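PDB 3R6D: NAD-dependent epimerase/dehydratase from Veillonella parvula DSM 2008, which probably binds a nicotinamide adenine dinucleotide cofactor through a Rossmann-type domain and may act as an epimerase or dehydratase. Local coordinates for residues Thr9-Ala14 with Thr34-Gln39. Numbering follows the deposited sequence.
Sequences TILGAA and TLYGRQ
One δ-methyl of Leu35, CD2, fits the hollow between Ile10 and Ala13, lying 3.9 Å from Ile10 CB and equally close to Ala13 CB. The leucine's CG lies beside its own backbone N (chi1 -55°), and with CD1 extended the other branch, CD2, is directed at the neighbouring strand. Ala13, just past the end of strand 8-11, is the small bump that closes the hollow: Ala13 CB sits 3.8 Å from Leu35 CB. Thr22 of helix 22-28 touches both Ile10 and Leu35, and Leu40 packs on Leu35 and Ala13.

On the other face of the sheet, Thr9 and Thr34 stand side by side, the hydroxyl of Thr9 alongside Thr34 CB while it hydrogen-bonds to Ala70 O. Further along, Leu11 CD2 leans against the root of Tyr36, 3.7 Å from its CB, and meets the ring obliquely. With CG anti to the backbone N (chi1 -176°), the tyrosine carries its ring away from strand 8-11, and its OH is hydrogen-bonded to Ser60 O.

Between these layers the strands run parallel. Ile10 N donates to Thr34 O (2.8 Å), and Ile10 O accepts from Tyr36 N (3.1 Å), both bonds nearly straight. Beyond them the chains part, and a water bridges Gly12 N and Tyr36 O. The positive phi of Gly12 (67°) turns the chain out of the strand and brings Ala13 over Leu35. Two adjacent parallel strands joined through helix 22-28 make the first β-α-β unit of a Rossmann fold, consistent with the NAD(P)H-binding family.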
ATOM      1  N   THR A   9      -1.499  -0.017 -12.032  1.00  9.27           N
ATOM      2  CA  THR A   9      -0.208   0.664 -11.966  1.00  9.18           C
ATOM      3  C   THR A   9       0.251   0.652 -10.527  1.00  8.65           C
ATOM      4  O   THR A   9      -0.513   1.014  -9.625  1.00  9.27           O
ATOM      5  CB  THR A   9      -0.279   2.069 -12.549  1.00 10.05           C
ATOM      6  OG1 THR A   9      -0.610   1.973 -13.938  1.00 11.65           O
ATOM      7  CG2 THR A   9       1.048   2.838 -12.393  1.00 11.06           C
ATOM      8  N   ILE A  10       1.499   0.234 -10.342  1.00  9.41           N
ATOM      9  CA  ILE A  10       2.125   0.147  -9.029  1.00  9.39           C
ATOM     10  C   ILE A  10       3.165   1.247  -8.895  1.00  9.27           C
ATOM     11  O   ILE A  10       4.152   1.288  -9.644  1.00 10.70           O
ATOM     12  CB  ILE A  10       2.708  -1.244  -8.781  1.00 10.51           C
ATOM     13  CG1 ILE A  10       1.567  -2.313  -8.864  1.00 11.71           C
ATOM     14  CG2 ILE A  10       3.467  -1.325  -7.487  1.00 11.12           C
ATOM     15  CD1 ILE A  10       2.017  -3.749  -8.655  1.00 13.48           C
ATOM     16  N   LEU A  11       2.927   2.155  -7.955  1.00  9.39           N
ATOM     17  CA  LEU A  11       3.872   3.202  -7.599  1.00  9.97           C
ATOM     18  C   LEU A  11       4.646   2.721  -6.370  1.00  9.66           C
ATOM     19  O   LEU A  11       4.109   1.976  -5.533  1.00 10.18           O
ATOM     20  CB  LEU A  11       3.118   4.523  -7.309  1.00 10.71           C
ATOM     21  CG  LEU A  11       2.101   4.951  -8.381  1.00 10.73           C
ATOM     22  CD1 LEU A  11       1.471   6.272  -7.976  1.00 11.29           C
ATOM     23  CD2 LEU A  11       2.781   5.073  -9.747  1.00 11.60           C
ATOM     24  N   GLY A  12       5.899   3.140  -6.232  1.00 10.41           N
ATOM     25  CA  GLY A  12       6.738   2.543  -5.186  1.00 10.58           C
ATOM     26  C   GLY A  12       7.031   1.084  -5.500  1.00 11.01           C
ATOM     27  O   GLY A  12       7.161   0.262  -4.598  1.00 10.68           O
ATOM     28  N   ALA A  13       7.173   0.756  -6.785  1.00 10.79           N
ATOM     29  CA  ALA A  13       7.241  -0.632  -7.229  1.00 10.83           C
ATOM     30  C   ALA A  13       8.395  -1.430  -6.678  1.00 10.85           C
ATOM     31  O   ALA A  13       8.331  -2.663  -6.650  1.00 10.60           O
ATOM     32  CB  ALA A  13       7.264  -0.688  -8.752  1.00 12.19           C
ATOM     33  N   ALA A  14       9.491  -0.757  -6.289  1.00 12.02           N
ATOM     34  CA  ALA A  14      10.637  -1.505  -5.764  1.00 12.65           C
ATOM     35  C   ALA A  14      10.519  -1.873  -4.265  1.00 12.63           C
ATOM     36  O   ALA A  14      11.336  -2.633  -3.745  1.00 13.71           O
ATOM     37  CB  ALA A  14      11.928  -0.738  -6.025  1.00 14.70           C
ATOM     38  N   THR A  34       1.741  -2.248 -14.649  1.00  9.99           N
ATOM     39  CA  THR A  34       2.708  -1.207 -14.970  1.00 10.07           C
ATOM     40  C   THR A  34       3.435  -0.815 -13.703  1.00  9.62           C
ATOM     41  O   THR A  34       2.784  -0.529 -12.682  1.00 10.79           O
ATOM     42  CB  THR A  34       1.996  -0.008 -15.588  1.00 10.22           C
ATOM     43  OG1 THR A  34       1.382  -0.434 -16.802  1.00 12.63           O
ATOM     44  CG2 THR A  34       2.928   1.131 -15.875  1.00 12.20           C
ATOM     45  N   LEU A  35       4.760  -0.844 -13.759  1.00 10.36           N
ATOM     46  CA  LEU A  35       5.618  -0.463 -12.639  1.00  9.83           C
ATOM     47  C   LEU A  35       6.261   0.889 -12.939  1.00 10.80           C
ATOM     48  O   LEU A  35       6.881   1.034 -14.001  1.00 12.00           O
ATOM     49  CB  LEU A  35       6.722  -1.511 -12.427  1.00 10.90           C
ATOM     50  CG  LEU A  35       6.213  -2.942 -12.228  1.00  9.98           C
ATOM     51  CD1 LEU A  35       7.413  -3.897 -12.036  1.00 12.29           C
ATOM     52  CD2 LEU A  35       5.255  -3.080 -11.053  1.00 10.92           C
ATOM     53  N   TYR A  36       6.103   1.880 -12.040  1.00 10.20           N
ATOM     54  CA  TYR A  36       6.675   3.216 -12.242  1.00 11.69           C
ATOM     55  C   TYR A  36       7.774   3.448 -11.249  1.00 11.62           C
ATOM     56  O   TYR A  36       7.582   3.205 -10.041  1.00 13.16           O
ATOM     57  CB  TYR A  36       5.590   4.245 -11.990  1.00 11.83           C
ATOM     58  CG  TYR A  36       6.025   5.675 -12.260  1.00 12.22           C
ATOM     59  CD1 TYR A  36       6.284   6.101 -13.563  1.00 11.80           C
ATOM     60  CD2 TYR A  36       6.181   6.601 -11.225  1.00 11.60           C
ATOM     61  CE1 TYR A  36       6.663   7.433 -13.835  1.00 13.66           C
ATOM     62  CE2 TYR A  36       6.572   7.930 -11.492  1.00 11.95           C
ATOM     63  CZ  TYR A  36       6.817   8.328 -12.800  1.00 12.68           C
ATOM     64  OH  TYR A  36       7.163   9.628 -13.111  1.00 13.54           O
ATOM     65  N   GLY A  37       8.925   3.941 -11.710  1.00 11.77           N
ATOM     66  CA  GLY A  37       9.993   4.271 -10.756  1.00 12.36           C
ATOM     67  C   GLY A  37      11.336   4.401 -11.428  1.00 11.84           C
ATOM     68  O   GLY A  37      11.433   4.520 -12.661  1.00 12.37           O
ATOM     69  N   ARG A  38      12.367   4.391 -10.583  1.00 12.35           N
ATOM     70  CA  ARG A  38      13.744   4.706 -10.970  1.00 11.70           C
ATOM     71  C   ARG A  38      14.545   3.412 -11.007  1.00 10.81           C
ATOM     72  O   ARG A  38      14.523   2.653 -10.031  1.00 11.64           O
ATOM     73  CB  ARG A  38      14.311   5.688  -9.958  1.00 12.21           C
ATOM     74  CG  ARG A  38      15.761   6.039 -10.216  1.00 11.76           C
ATOM     75  CD  ARG A  38      16.366   6.806  -9.042  1.00 12.73           C
ATOM     76  NE  ARG A  38      16.538   5.956  -7.855  1.00 13.45           N
ATOM     77  CZ  ARG A  38      15.818   6.019  -6.740  1.00 13.48           C
ATOM     78  NH1 ARG A  38      14.797   6.880  -6.602  1.00 14.89           N
ATOM     79  NH2 ARG A  38      16.114   5.186  -5.753  1.00 15.58           N
ATOM     80  N   GLN A  39      15.265   3.160 -12.104  1.00 11.14           N
ATOM     81  CA  GLN A  39      16.148   1.970 -12.213  1.00 10.80           C
ATOM     82  C   GLN A  39      15.425   0.681 -11.854  1.00 10.84           C
ATOM     83  O   GLN A  39      16.019  -0.223 -11.295  1.00 10.98           O
ATOM     84  CB  GLN A  39      17.447   2.113 -11.390  1.00 11.40           C
ATOM     85  CG  GLN A  39      18.349   3.199 -11.977  1.00 13.12           C
ATOM     86  CD  GLN A  39      18.767   2.844 -13.399  1.00 11.93           C
ATOM     87  OE1 GLN A  39      19.212   1.704 -13.667  1.00 14.33           O
ATOM     88  NE2 GLN A  39      18.683   3.808 -14.302  1.00 14.52           N
TER
HETATM   89  O   HOH W   1       6.818   5.036  -8.142  1.00 14.05           O